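Local coordinates for protein CHIR AB1 (Gallus gallus, PDB 2VSD) that acts as an avian Fc receptor through this extracellular immunoglobulin-like domain, probably binding the Fc part of chicken antibody as a membrane-anchored immune receptor, at residues P4-S9 with C73-S78; Q14-G19 with F60-L65; T21-C26 with A55-F60; A32-L37 with D46-K51. All coordinates share one frame; numbering follows the deposited sequence.

Contact 1 (P4-S9 with C73-S78). Unlike the reference sequence in segment 4-9: Gln5 (reference Arg).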
loop_
_atom_site.group_PDB
_atom_site.type_symbol
_atom_site.label_atom_id
_atom_site.label_comp_id
_atom_site.label_asym_id
_atom_site.label_seq_id
_atom_site.Cartn_x
_atom_site.Cartn_y
_atom_site.Cartn_z
ATOM N N PRO A 4 -17.586 4.869 -3.185
ATOM C CA PRO A 4 -17.789 5.842 -2.102
ATOM C C PRO A 4 -16.586 5.991 -1.139
ATOM O O PRO A 4 -16.068 4.992 -0.641
ATOM C CB PRO A 4 -18.998 5.283 -1.350
ATOM C CG PRO A 4 -19.044 3.843 -1.713
ATOM C CD PRO A 4 -18.518 3.730 -3.085
ATOM N N GLN A 5 -16.181 7.240 -0.909
ATOM C CA GLN A 5 -15.116 7.603 0.033
ATOM C C GLN A 5 -15.356 6.947 1.392
ATOM O O GLN A 5 -16.474 7.038 1.927
ATOM C CB GLN A 5 -15.059 9.129 0.178
ATOM C CG GLN A 5 -13.959 9.657 1.117
ATOM C CD GLN A 5 -14.114 11.137 1.483
ATOM O OE1 GLN A 5 -15.219 11.699 1.473
ATOM N NE2 GLN A 5 -13.010 11.767 1.818
ATOM N N PRO A 6 -14.321 6.279 1.958
ATOM C CA PRO A 6 -14.514 5.691 3.282
ATOM C C PRO A 6 -14.419 6.765 4.375
ATOM O O PRO A 6 -13.974 7.869 4.112
ATOM C CB PRO A 6 -13.359 4.684 3.388
ATOM C CG PRO A 6 -12.247 5.308 2.558
ATOM C CD PRO A 6 -12.960 6.023 1.420
ATOM N N SER A 7 -14.832 6.431 5.587
ATOM C CA SER A 7 -14.615 7.342 6.719
ATOM C C SER A 7 -13.922 6.615 7.869
ATOM O O SER A 7 -14.077 5.411 8.057
ATOM C CB SER A 7 -15.948 7.948 7.171
ATOM O OG SER A 7 -16.750 6.923 7.695
ATOM N N LEU A 8 -13.164 7.366 8.652
ATOM C CA LEU A 8 -12.241 6.767 9.615
ATOM C C LEU A 8 -12.588 7.345 10.981
ATOM O O LEU A 8 -12.851 8.562 11.117
ATOM C CB LEU A 8 -10.801 7.091 9.195
ATOM C CG LEU A 8 -9.606 6.541 9.993
ATOM C CD1 LEU A 8 -9.559 5.019 10.001
ATOM C CD2 LEU A 8 -8.292 7.183 9.447
ATOM N N SER A 9 -12.647 6.471 11.978
ATOM C CA SER A 9 -12.777 6.941 13.343
ATOM C C SER A 9 -11.602 6.447 14.182
ATOM O O SER A 9 -10.978 5.426 13.870
ATOM C CB SER A 9 -14.119 6.509 13.943
ATOM O OG SER A 9 -14.202 5.109 14.030
ATOM N N CYS A 73 -7.717 6.338 5.630
ATOM C CA CYS A 73 -7.895 4.996 5.070
ATOM C C CYS A 73 -8.410 5.056 3.629
ATOM O O CYS A 73 -8.995 6.071 3.222
ATOM C CB CYS A 73 -8.740 4.079 5.989
ATOM S SG CYS A 73 -10.511 4.481 6.130
ATOM N N ARG A 74 -8.126 3.980 2.884
ATOM C CA ARG A 74 -8.356 3.859 1.447
ATOM C C ARG A 74 -8.769 2.408 1.259
ATOM O O ARG A 74 -8.280 1.525 1.974
ATOM C CB ARG A 74 -7.001 4.094 0.769
ATOM C CG ARG A 74 -6.937 4.109 -0.697
ATOM C CD ARG A 74 -5.576 4.615 -1.037
ATOM N NE ARG A 74 -5.316 4.655 -2.466
ATOM C CZ ARG A 74 -4.419 3.921 -3.103
ATOM N NH1 ARG A 74 -3.674 3.012 -2.473
ATOM N NH2 ARG A 74 -4.302 4.077 -4.411
ATOM N N TYR A 75 -9.642 2.115 0.302
ATOM C CA TYR A 75 -9.929 0.696 0.010
ATOM C C TYR A 75 -9.959 0.433 -1.485
ATOM O O TYR A 75 -10.101 1.375 -2.259
ATOM C CB TYR A 75 -11.196 0.183 0.708
ATOM C CG TYR A 75 -12.485 0.783 0.214
ATOM C CD1 TYR A 75 -12.931 2.020 0.692
ATOM C CD2 TYR A 75 -13.289 0.100 -0.703
ATOM C CE1 TYR A 75 -14.133 2.587 0.246
ATOM C CE2 TYR A 75 -14.496 0.655 -1.161
ATOM C CZ TYR A 75 -14.908 1.902 -0.685
ATOM O OH TYR A 75 -16.105 2.480 -1.110
ATOM N N GLN A 76 -9.752 -0.840 -1.845
ATOM C CA GLN A 76 -9.539 -1.265 -3.227
ATOM C C GLN A 76 -10.180 -2.611 -3.503
ATOM O O GLN A 76 -10.198 -3.515 -2.656
ATOM C CB GLN A 76 -8.033 -1.380 -3.558
ATOM C CG GLN A 76 -7.205 -0.133 -3.338
ATOM C CD GLN A 76 -5.781 -0.285 -3.868
ATOM O OE1 GLN A 76 -5.131 -1.319 -3.658
ATOM N NE2 GLN A 76 -5.300 0.739 -4.559
ATOM N N VAL A 77 -10.695 -2.733 -4.724
ATOM C CA VAL A 77 -11.231 -3.991 -5.217
ATOM C C VAL A 77 -10.638 -4.268 -6.601
ATOM O O VAL A 77 -10.210 -3.353 -7.286
ATOM C CB VAL A 77 -12.786 -3.963 -5.306
ATOM C CG1 VAL A 77 -13.384 -3.823 -3.918
ATOM C CG2 VAL A 77 -13.255 -2.839 -6.222
ATOM N N SER A 78 -10.626 -5.534 -7.006
ATOM C CA SER A 78 -10.049 -5.889 -8.317
ATOM C C SER A 78 -11.088 -6.279 -9.378
ATOM O O SER A 78 -10.727 -6.570 -10.522
ATOM C CB SER A 78 -9.000 -6.996 -8.173
ATOM O OG SER A 78 -9.549 -8.114 -7.535
#
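This is a contact between the two sheets of an immunoglobulin-like sandwich: the N-terminal strand and the loop leading into it (4-9) close over segment 73-78, part of the opposite sheet. No backbone ladder joins them; the touching is done by Tyr75, two prolines, Leu8 and Cys73. With CG between the backbone N and the carbonyl carbon (chi1 68°), the Tyr75 ring reaches the loop, and its phenol OH donates to the carbonyl O of Pro4 at 2.6 Å. The hydroxyl sits in the carbonyl plane, on a lone pair, with a C=O...O angle of 136°. Pro6 comes up at the edge of the same ring, its CB 3.8 Å from Tyr75 CD1, while Pro29 and Leu28 also pack on the tyrosine. A phenylalanine here would probably keep much of the ring packing but leave the Pro4 carbonyl without its donor, so that the N-terminal segment is held less firmly. Farther along, the Cys73 sulfur, disulfide-bonded to Cys26 as the pin of the sandwich core, lies between Pro6 and Leu8. Pro6 CB stands 4.0 Å from Cys73 SG, and Leu8 CD1 reaches that sulfur at the same 4.0 Å.

Contact 2 (Q14-G19 with F60-L65)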
loop_
_atom_site.group_PDB
_atom_site.type_symbol
_atom_site.label_atom_id
_atom_site.label_comp_id
_atom_site.label_asym_id
_atom_site.label_seq_id
_atom_site.Cartn_x
_atom_site.Cartn_y
_atom_site.Cartn_z
ATOM N N GLN A 14 -8.755 11.159 22.772
ATOM C CA GLN A 14 -8.260 12.137 23.741
ATOM C C GLN A 14 -7.454 11.477 24.846
ATOM O O GLN A 14 -7.798 10.359 25.255
ATOM C CB GLN A 14 -9.404 12.943 24.363
ATOM C CG GLN A 14 -10.318 13.627 23.323
ATOM C CD GLN A 14 -9.631 14.766 22.613
ATOM O OE1 GLN A 14 -8.739 15.400 23.179
ATOM N NE2 GLN A 14 -10.026 15.022 21.352
ATOM N N GLY A 15 -6.414 12.182 25.289
ATOM C CA GLY A 15 -5.504 11.737 26.356
ATOM C C GLY A 15 -4.751 10.435 26.042
ATOM O O GLY A 15 -4.393 9.685 26.953
ATOM N N VAL A 16 -4.464 10.201 24.763
ATOM C CA VAL A 16 -3.741 9.000 24.364
ATOM C C VAL A 16 -2.259 9.170 24.678
ATOM O O VAL A 16 -1.666 10.221 24.391
ATOM C CB VAL A 16 -3.946 8.662 22.863
ATOM C CG1 VAL A 16 -3.091 7.462 22.479
ATOM C CG2 VAL A 16 -5.430 8.375 22.595
ATOM N N SER A 17 -1.664 8.136 25.271
ATOM C CA SER A 17 -0.267 8.141 25.692
ATOM C C SER A 17 0.456 6.922 25.172
ATOM O O SER A 17 -0.183 5.932 24.831
ATOM C CB SER A 17 -0.240 8.075 27.223
ATOM O OG SER A 17 -0.968 9.180 27.759
ATOM N N LEU A 18 1.789 6.946 25.166
ATOM C CA LEU A 18 2.540 5.704 24.919
ATOM C C LEU A 18 2.049 4.582 25.823
ATOM O O LEU A 18 1.833 4.796 27.023
ATOM C CB LEU A 18 4.045 5.900 25.174
ATOM C CG LEU A 18 4.888 6.805 24.266
ATOM C CD1 LEU A 18 6.345 6.289 24.263
ATOM C CD2 LEU A 18 4.390 6.923 22.857
ATOM N N GLY A 19 1.939 3.397 25.247
ATOM C CA GLY A 19 1.459 2.213 25.933
ATOM C C GLY A 19 -0.014 1.955 25.771
ATOM O O GLY A 19 -0.478 0.833 26.023
ATOM N N PHE A 60 -3.825 -1.234 17.405
ATOM C CA PHE A 60 -2.397 -1.381 17.712
ATOM C C PHE A 60 -2.000 -0.611 18.958
ATOM O O PHE A 60 -2.700 0.341 19.397
ATOM C CB PHE A 60 -1.516 -0.987 16.521
ATOM C CG PHE A 60 -1.777 0.398 15.980
ATOM C CD1 PHE A 60 -1.020 1.489 16.415
ATOM C CD2 PHE A 60 -2.751 0.607 15.001
ATOM C CE1 PHE A 60 -1.247 2.766 15.910
ATOM C CE2 PHE A 60 -2.986 1.873 14.503
ATOM C CZ PHE A 60 -2.229 2.950 14.930
ATOM N N ALA A 61 -0.886 -1.032 19.548
ATOM C CA ALA A 61 -0.367 -0.320 20.706
ATOM C C ALA A 61 0.425 0.890 20.235
ATOM O O ALA A 61 1.132 0.825 19.219
ATOM C CB ALA A 61 0.511 -1.249 21.527
ATOM N N VAL A 62 0.302 1.996 20.961
ATOM C CA VAL A 62 1.147 3.167 20.732
ATOM C C VAL A 62 2.487 2.860 21.403
ATOM O O VAL A 62 2.545 2.686 22.641
ATOM C CB VAL A 62 0.495 4.430 21.312
ATOM C CG1 VAL A 62 1.379 5.660 21.076
ATOM C CG2 VAL A 62 -0.938 4.633 20.692
ATOM N N THR A 63 3.547 2.715 20.612
ATOM C CA THR A 63 4.833 2.311 21.177
ATOM C C THR A 63 5.900 3.374 20.985
ATOM O O THR A 63 7.013 3.234 21.499
ATOM C CB THR A 63 5.326 1.008 20.551
ATOM O OG1 THR A 63 5.617 1.226 19.152
ATOM C CG2 THR A 63 4.262 -0.083 20.697
ATOM N N ASN A 64 5.609 4.428 20.236
ATOM C CA ASN A 64 6.647 5.470 20.152
ATOM C C ASN A 64 6.061 6.766 19.641
ATOM O O ASN A 64 4.921 6.791 19.190
ATOM C CB ASN A 64 7.818 4.999 19.293
ATOM C CG ASN A 64 7.418 4.812 17.837
ATOM O OD1 ASN A 64 6.902 3.770 17.435
ATOM N ND2 ASN A 64 7.610 5.837 17.065
ATOM N N LEU A 65 6.839 7.839 19.731
ATOM C CA LEU A 65 6.350 9.166 19.394
ATOM C C LEU A 65 5.975 9.285 17.916
ATOM O O LEU A 65 5.142 10.151 17.580
ATOM C CB LEU A 65 7.431 10.207 19.701
ATOM C CG LEU A 65 7.789 10.339 21.188
ATOM C CD1 LEU A 65 8.954 11.361 21.319
ATOM C CD2 LEU A 65 6.628 10.704 22.056
#
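Val62 packs against Val16 and Leu18 where two connecting segments meet at one end of the immunoglobulin domain. Each methyl of Val62 has its own partner. CG1 stands anti to the backbone N (chi1 180°) and takes Leu18 CD2 at 3.7 Å; CG2, beside the backbone N, meets Val16 CG1 at 4.0 Å. Leu18 does the wider reaching. Its CG lies anti to the carbonyl carbon, beside the backbone N (chi1 -68°), and from there the two methyls part: CD1 approaches the carbonyl O of Thr63, whereas CD2 lies over the backbone of residues 64 and 65, 3.6 Å from Asn64 C. The same Leu18 CD2 comes within 4.5 Å of Leu65 CD2, a looser touch; Leu65 also touches sugars of the attached glycan.

One backbone bond ties the two segments: Gly19 N donates to Val62 O at 2.8 Å, nearly straight at 164° at the hydrogen. Gly19 has a positive phi, and a side chain there would run into the carbonyl O of Leu18, so the turn that delivers this N-H calls for glycine.

Residues 14-19 link strand 7-11 to strand 21-27. The other segment, residues 60-65, leaves the end of strand 55-61 on the way to strand 69-78. Val22 of strand 21-27 and Leu94, near the end of the modelled chain, pack against both valines.

Contact 3 (T21-C26 with A55-F60). Unlike the reference sequence in segment 21-26: Thr21 (reference Asn).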
loop_
_atom_site.group_PDB
_atom_site.type_symbol
_atom_site.label_atom_id
_atom_site.label_comp_id
_atom_site.label_asym_id
_atom_site.label_seq_id
_atom_site.Cartn_x
_atom_site.Cartn_y
_atom_site.Cartn_z
ATOM N N THR A 21 -3.588 1.334 23.734
ATOM C CA THR A 21 -4.000 0.696 22.477
ATOM C C THR A 21 -5.074 1.565 21.797
ATOM O O THR A 21 -6.028 2.030 22.450
ATOM C CB THR A 21 -4.465 -0.788 22.736
ATOM O OG1 THR A 21 -3.356 -1.498 23.281
ATOM C CG2 THR A 21 -4.926 -1.484 21.430
ATOM N N VAL A 22 -4.883 1.855 20.513
ATOM C CA VAL A 22 -5.863 2.617 19.750
ATOM C C VAL A 22 -6.462 1.756 18.642
ATOM O O VAL A 22 -5.844 0.806 18.170
ATOM C CB VAL A 22 -5.309 3.939 19.139
ATOM C CG1 VAL A 22 -4.841 4.904 20.225
ATOM C CG2 VAL A 22 -4.136 3.649 18.132
ATOM N N THR A 23 -7.671 2.122 18.239
ATOM C CA THR A 23 -8.372 1.440 17.182
ATOM C C THR A 23 -8.781 2.494 16.172
ATOM O O THR A 23 -9.471 3.486 16.512
ATOM C CB THR A 23 -9.646 0.721 17.702
ATOM O OG1 THR A 23 -9.273 -0.329 18.605
ATOM C CG2 THR A 23 -10.386 0.094 16.515
ATOM N N LEU A 24 -8.361 2.273 14.934
ATOM C CA LEU A 24 -8.747 3.086 13.806
ATOM C C LEU A 24 -9.723 2.253 12.997
ATOM O O LEU A 24 -9.354 1.202 12.457
ATOM C CB LEU A 24 -7.525 3.397 12.916
ATOM C CG LEU A 24 -6.513 4.462 13.359
ATOM C CD1 LEU A 24 -7.115 5.867 13.313
ATOM C CD2 LEU A 24 -5.872 4.164 14.711
ATOM N N ARG A 25 -10.963 2.709 12.939
ATOM C CA ARG A 25 -12.011 1.914 12.316
ATOM C C ARG A 25 -12.357 2.561 10.975
ATOM O O ARG A 25 -12.767 3.747 10.917
ATOM C CB ARG A 25 -13.218 1.832 13.265
ATOM C CG ARG A 25 -14.370 1.043 12.734
ATOM C CD ARG A 25 -15.444 0.870 13.814
ATOM N NE ARG A 25 -16.689 0.370 13.226
ATOM C CZ ARG A 25 -17.033 -0.914 13.153
ATOM N NH1 ARG A 25 -16.235 -1.862 13.642
ATOM N NH2 ARG A 25 -18.194 -1.247 12.600
ATOM N N CYS A 26 -12.205 1.787 9.900
ATOM C CA CYS A 26 -12.416 2.310 8.560
ATOM C C CYS A 26 -13.751 1.782 8.087
ATOM O O CYS A 26 -13.919 0.556 7.926
ATOM C CB CYS A 26 -11.312 1.874 7.586
ATOM S SG CYS A 26 -11.427 2.648 5.934
ATOM N N ALA A 55 -16.887 -2.535 8.379
ATOM C CA ALA A 55 -15.618 -1.820 8.634
ATOM C C ALA A 55 -14.433 -2.776 8.755
ATOM O O ALA A 55 -14.607 -3.965 9.035
ATOM C CB ALA A 55 -15.741 -0.980 9.923
ATOM N N ALA A 56 -13.228 -2.262 8.513
ATOM C CA ALA A 56 -11.999 -2.957 8.894
ATOM C C ALA A 56 -11.477 -2.152 10.065
ATOM O O ALA A 56 -11.548 -0.940 10.027
ATOM C CB ALA A 56 -10.977 -2.914 7.761
ATOM N N GLU A 57 -10.977 -2.821 11.099
ATOM C CA GLU A 57 -10.432 -2.131 12.264
ATOM C C GLU A 57 -8.953 -2.431 12.347
ATOM O O GLU A 57 -8.547 -3.593 12.197
ATOM C CB GLU A 57 -11.108 -2.604 13.556
ATOM C CG GLU A 57 -12.494 -2.022 13.747
ATOM C CD GLU A 57 -13.021 -2.218 15.152
ATOM O OE1 GLU A 57 -12.466 -3.047 15.906
ATOM O OE2 GLU A 57 -13.994 -1.523 15.503
ATOM N N PHE A 58 -8.152 -1.393 12.577
ATOM C CA PHE A 58 -6.733 -1.565 12.786
ATOM C C PHE A 58 -6.508 -1.208 14.237
ATOM O O PHE A 58 -6.617 -0.036 14.607
ATOM C CB PHE A 58 -5.938 -0.600 11.887
ATOM C CG PHE A 58 -6.199 -0.785 10.420
ATOM C CD1 PHE A 58 -5.376 -1.624 9.655
ATOM C CD2 PHE A 58 -7.281 -0.156 9.798
ATOM C CE1 PHE A 58 -5.619 -1.807 8.302
ATOM C CE2 PHE A 58 -7.540 -0.343 8.446
ATOM C CZ PHE A 58 -6.708 -1.166 7.694
ATOM N N SER A 59 -6.187 -2.190 15.065
ATOM C CA SER A 59 -5.946 -1.917 16.478
ATOM C C SER A 59 -4.484 -2.183 16.743
ATOM O O SER A 59 -3.962 -3.239 16.326
ATOM C CB SER A 59 -6.797 -2.809 17.381
ATOM O OG SER A 59 -8.167 -2.518 17.233
ATOM N N PHE A 60 -3.825 -1.234 17.405
ATOM C CA PHE A 60 -2.397 -1.381 17.712
ATOM C C PHE A 60 -2.000 -0.611 18.958
ATOM O O PHE A 60 -2.700 0.341 19.397
ATOM C CB PHE A 60 -1.516 -0.987 16.521
ATOM C CG PHE A 60 -1.777 0.398 15.980
ATOM C CD1 PHE A 60 -1.020 1.489 16.415
ATOM C CD2 PHE A 60 -2.751 0.607 15.001
ATOM C CE1 PHE A 60 -1.247 2.766 15.910
ATOM C CE2 PHE A 60 -2.986 1.873 14.503
ATOM C CZ PHE A 60 -2.229 2.950 14.930
#
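The methyl of Ala55 sits over the centre of one face of the Arg25 guanidinium, 3.5 Å above its plane, while the Glu57 carboxylate stands at the edge. Farther along, Val22 CG2 rests over one face of the Phe60 ring, offset toward the rim, in a CH-pi contact 4.0 Å from the centroid; Leu24 CD2 approaches that ring obliquely. Phe58 turns an edge to the carbonyl O of Leu24 and to Cys26 CB.

The strands are antiparallel neighbours in one sheet of the immunoglobulin sandwich. Leu24 N donates to Phe58 O and Phe58 N to Leu24 O, both at 2.9 Å, with similar pairs at Val22-Phe60 and Cys26-Ala56. These six residues face the core, where Cys26 joins Cys73 in the disulfide.

On the other face, Thr23 OG1 and Ser59 OG lie 2.8 Å apart. Arg25, extended from CG to NE, brings NH1 to Glu57 OE2 at 2.9 Å. The carboxylate oxygen lies near the guanidinium plane but is approached from above its own, the two planes 86° apart. The sheet is thus two-sided: an apolar inner face, and an outer one where a salt bridge pairs opposite charges across the strands, probably lessening the cost of each.

Contact 4 (A32-L37 with D46-K51). Unlike the reference sequence in segment 46-51: Asp46 (reference Asn).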
loop_
_atom_site.group_PDB
_atom_site.type_symbol
_atom_site.label_atom_id
_atom_site.label_comp_id
_atom_site.label_asym_id
_atom_site.label_seq_id
_atom_site.Cartn_x
_atom_site.Cartn_y
_atom_site.Cartn_z
ATOM N N ALA A 32 -16.423 -7.119 -0.499
ATOM C CA ALA A 32 -15.087 -7.620 -0.157
ATOM C C ALA A 32 -14.049 -6.605 -0.659
ATOM O O ALA A 32 -14.152 -6.092 -1.770
ATOM C CB ALA A 32 -14.842 -9.019 -0.766
ATOM N N ALA A 33 -13.068 -6.280 0.170
ATOM C CA ALA A 33 -12.093 -5.254 -0.225
ATOM C C ALA A 33 -10.815 -5.327 0.606
ATOM O O ALA A 33 -10.820 -5.820 1.734
ATOM C CB ALA A 33 -12.709 -3.859 -0.145
ATOM N N TRP A 34 -9.723 -4.871 0.016
ATOM C CA TRP A 34 -8.455 -4.676 0.734
ATOM C C TRP A 34 -8.506 -3.281 1.316
ATOM O O TRP A 34 -8.795 -2.344 0.603
ATOM C CB TRP A 34 -7.254 -4.838 -0.223
ATOM C CG TRP A 34 -6.849 -6.269 -0.319
ATOM C CD1 TRP A 34 -7.148 -7.154 -1.334
ATOM C CD2 TRP A 34 -6.120 -7.016 0.659
ATOM N NE1 TRP A 34 -6.614 -8.383 -1.052
ATOM C CE2 TRP A 34 -6.010 -8.340 0.174
ATOM C CE3 TRP A 34 -5.522 -6.691 1.879
ATOM C CZ2 TRP A 34 -5.321 -9.319 0.855
ATOM C CZ3 TRP A 34 -4.850 -7.677 2.572
ATOM C CH2 TRP A 34 -4.752 -8.977 2.059
ATOM N N VAL A 35 -8.267 -3.156 2.620
ATOM C CA VAL A 35 -8.375 -1.841 3.257
ATOM C C VAL A 35 -6.977 -1.414 3.690
ATOM O O VAL A 35 -6.227 -2.241 4.203
ATOM C CB VAL A 35 -9.313 -1.888 4.458
ATOM C CG1 VAL A 35 -9.550 -0.481 5.005
ATOM C CG2 VAL A 35 -10.655 -2.541 4.063
ATOM N N GLN A 36 -6.633 -0.147 3.462
ATOM C CA GLN A 36 -5.307 0.352 3.839
ATOM C C GLN A 36 -5.389 1.435 4.911
ATOM O O GLN A 36 -6.250 2.327 4.822
ATOM C CB GLN A 36 -4.660 0.975 2.630
ATOM C CG GLN A 36 -4.468 -0.023 1.490
ATOM C CD GLN A 36 -3.829 0.570 0.258
ATOM O OE1 GLN A 36 -3.843 1.791 0.038
ATOM N NE2 GLN A 36 -3.285 -0.314 -0.599
ATOM N N LEU A 37 -4.459 1.409 5.861
ATOM C CA LEU A 37 -4.328 2.514 6.783
ATOM C C LEU A 37 -3.033 3.240 6.453
ATOM O O LEU A 37 -1.965 2.622 6.469
ATOM C CB LEU A 37 -4.303 2.036 8.247
ATOM C CG LEU A 37 -4.296 3.176 9.298
ATOM C CD1 LEU A 37 -5.682 3.863 9.414
ATOM C CD2 LEU A 37 -3.890 2.595 10.641
ATOM N N ASP A 46 -2.215 -2.836 5.952
ATOM C CA ASP A 46 -3.394 -3.166 5.158
ATOM C C ASP A 46 -3.960 -4.460 5.690
ATOM O O ASP A 46 -3.269 -5.185 6.422
ATOM C CB ASP A 46 -3.112 -3.203 3.646
ATOM C CG ASP A 46 -2.206 -4.363 3.218
ATOM O OD1 ASP A 46 -1.860 -5.225 4.032
ATOM O OD2 ASP A 46 -1.819 -4.363 2.044
ATOM N N LYS A 47 -5.223 -4.722 5.373
ATOM C CA LYS A 47 -5.859 -5.993 5.729
ATOM C C LYS A 47 -7.115 -6.246 4.893
ATOM O O LYS A 47 -7.676 -5.335 4.278
ATOM C CB LYS A 47 -6.215 -6.015 7.212
ATOM C CG LYS A 47 -7.301 -5.025 7.594
ATOM C CD LYS A 47 -7.479 -4.966 9.111
ATOM C CE LYS A 47 -8.097 -6.223 9.649
ATOM N NZ LYS A 47 -8.100 -6.257 11.138
ATOM N N GLU A 48 -7.555 -7.497 4.897
ATOM C CA GLU A 48 -8.763 -7.903 4.187
ATOM C C GLU A 48 -9.985 -7.476 4.973
ATOM O O GLU A 48 -9.985 -7.539 6.197
ATOM C CB GLU A 48 -8.804 -9.436 4.064
ATOM C CG GLU A 48 -7.551 -10.075 3.514
ATOM C CD GLU A 48 -6.452 -10.345 4.556
ATOM O OE1 GLU A 48 -6.353 -9.616 5.585
ATOM O OE2 GLU A 48 -5.650 -11.292 4.313
ATOM N N LYS A 49 -11.033 -7.079 4.266
ATOM C CA LYS A 49 -12.334 -6.904 4.893
ATOM C C LYS A 49 -13.349 -7.751 4.144
ATOM O O LYS A 49 -13.725 -7.419 3.007
ATOM C CB LYS A 49 -12.771 -5.437 4.894
ATOM C CG LYS A 49 -14.099 -5.204 5.640
ATOM C CD LYS A 49 -14.826 -3.950 5.195
ATOM C CE LYS A 49 -15.601 -4.141 3.905
ATOM N NZ LYS A 49 -16.759 -5.089 4.045
ATOM N N ASP A 50 -13.755 -8.845 4.788
ATOM C CA ASP A 50 -14.831 -9.714 4.299
ATOM C C ASP A 50 -16.059 -8.896 3.886
ATOM O O ASP A 50 -16.346 -7.833 4.458
ATOM C CB ASP A 50 -15.180 -10.766 5.360
ATOM C CG ASP A 50 -14.007 -11.689 5.683
ATOM O OD1 ASP A 50 -13.322 -12.152 4.739
ATOM O OD2 ASP A 50 -13.761 -11.958 6.887
ATOM N N LYS A 51 -16.780 -9.378 2.873
ATOM C CA LYS A 51 -17.862 -8.598 2.284
ATOM C C LYS A 51 -18.938 -8.165 3.295
ATOM O O LYS A 51 -19.468 -7.061 3.195
ATOM C CB LYS A 51 -18.450 -9.305 1.050
ATOM C CG LYS A 51 -19.447 -10.425 1.309
ATOM C CD LYS A 51 -20.460 -10.513 0.163
ATOM C CE LYS A 51 -20.863 -9.103 -0.321
ATOM N NZ LYS A 51 -22.259 -9.003 -0.810
HETATM O O HOH W 1 -3.291 -3.062 0.102
#
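Strands 33-37 and 46-49 run antiparallel, 147° apart in direction, as the two arms of a beta hairpin at the edge of the four-stranded sheet of the immunoglobulin sandwich. Ala33 pairs with Lys49 and Val35 with Lys47, each exchanging two backbone bonds; the shortest are Lys49 N to Ala33 O and Val35 N to Lys47 O, both 2.8 Å. Trp34-Glu48 and Gln36-Asp46 are the non-hydrogen-bonded pairs, their side chains on the opposite face from Val35 and Lys49. Glu48 lays its CG over one face of the indole, offset toward the rim, 3.7 Å from the centroid of the six-membered ring of Trp34, and a bend at chi2 (85°) turns the carboxylate along the ring, the planes 26° apart. With an alanine in place of Trp34, Glu48 would probably lose the ring it lies on and be freer to turn, and packing against Gln76 of the second subunit would go too. On the core side, Val35 CG2 meets Lys49 CB at 3.7 Å. Asp46 OD2 forms a salt bridge with Arg74 of the second subunit, and Gln36 OE1 accepts from Arg74 of its own chain. One water accepts from Gln36 NE2 at 2.8 Å and donates to Asp46 OD2 at 2.8 Å.

How the contacts relate
Contact 1 joins the beginning of the immunoglobulin domain to strand 69-78, and the other three fall between those ends in sequence. Contact 3 lies within the three-stranded sheet and contact 4 within the four-stranded one, their centres about 12 Å apart; Lys47 NZ to Glu57 O and Phe58 against Val35 link them. Contact 1 spans the sheets: the Cys26-Cys73 disulfide ties it to contact 3, and backbone bonds between strands 33-39 and 69-78 tie it to contact 4. Contact 2, sharing Phe60 with contact 3, has its centre about 24 Å from those of contacts 1 and 4. These two place the four-stranded sheet in the subunit interface, while contact 2 closes the other end of the domain.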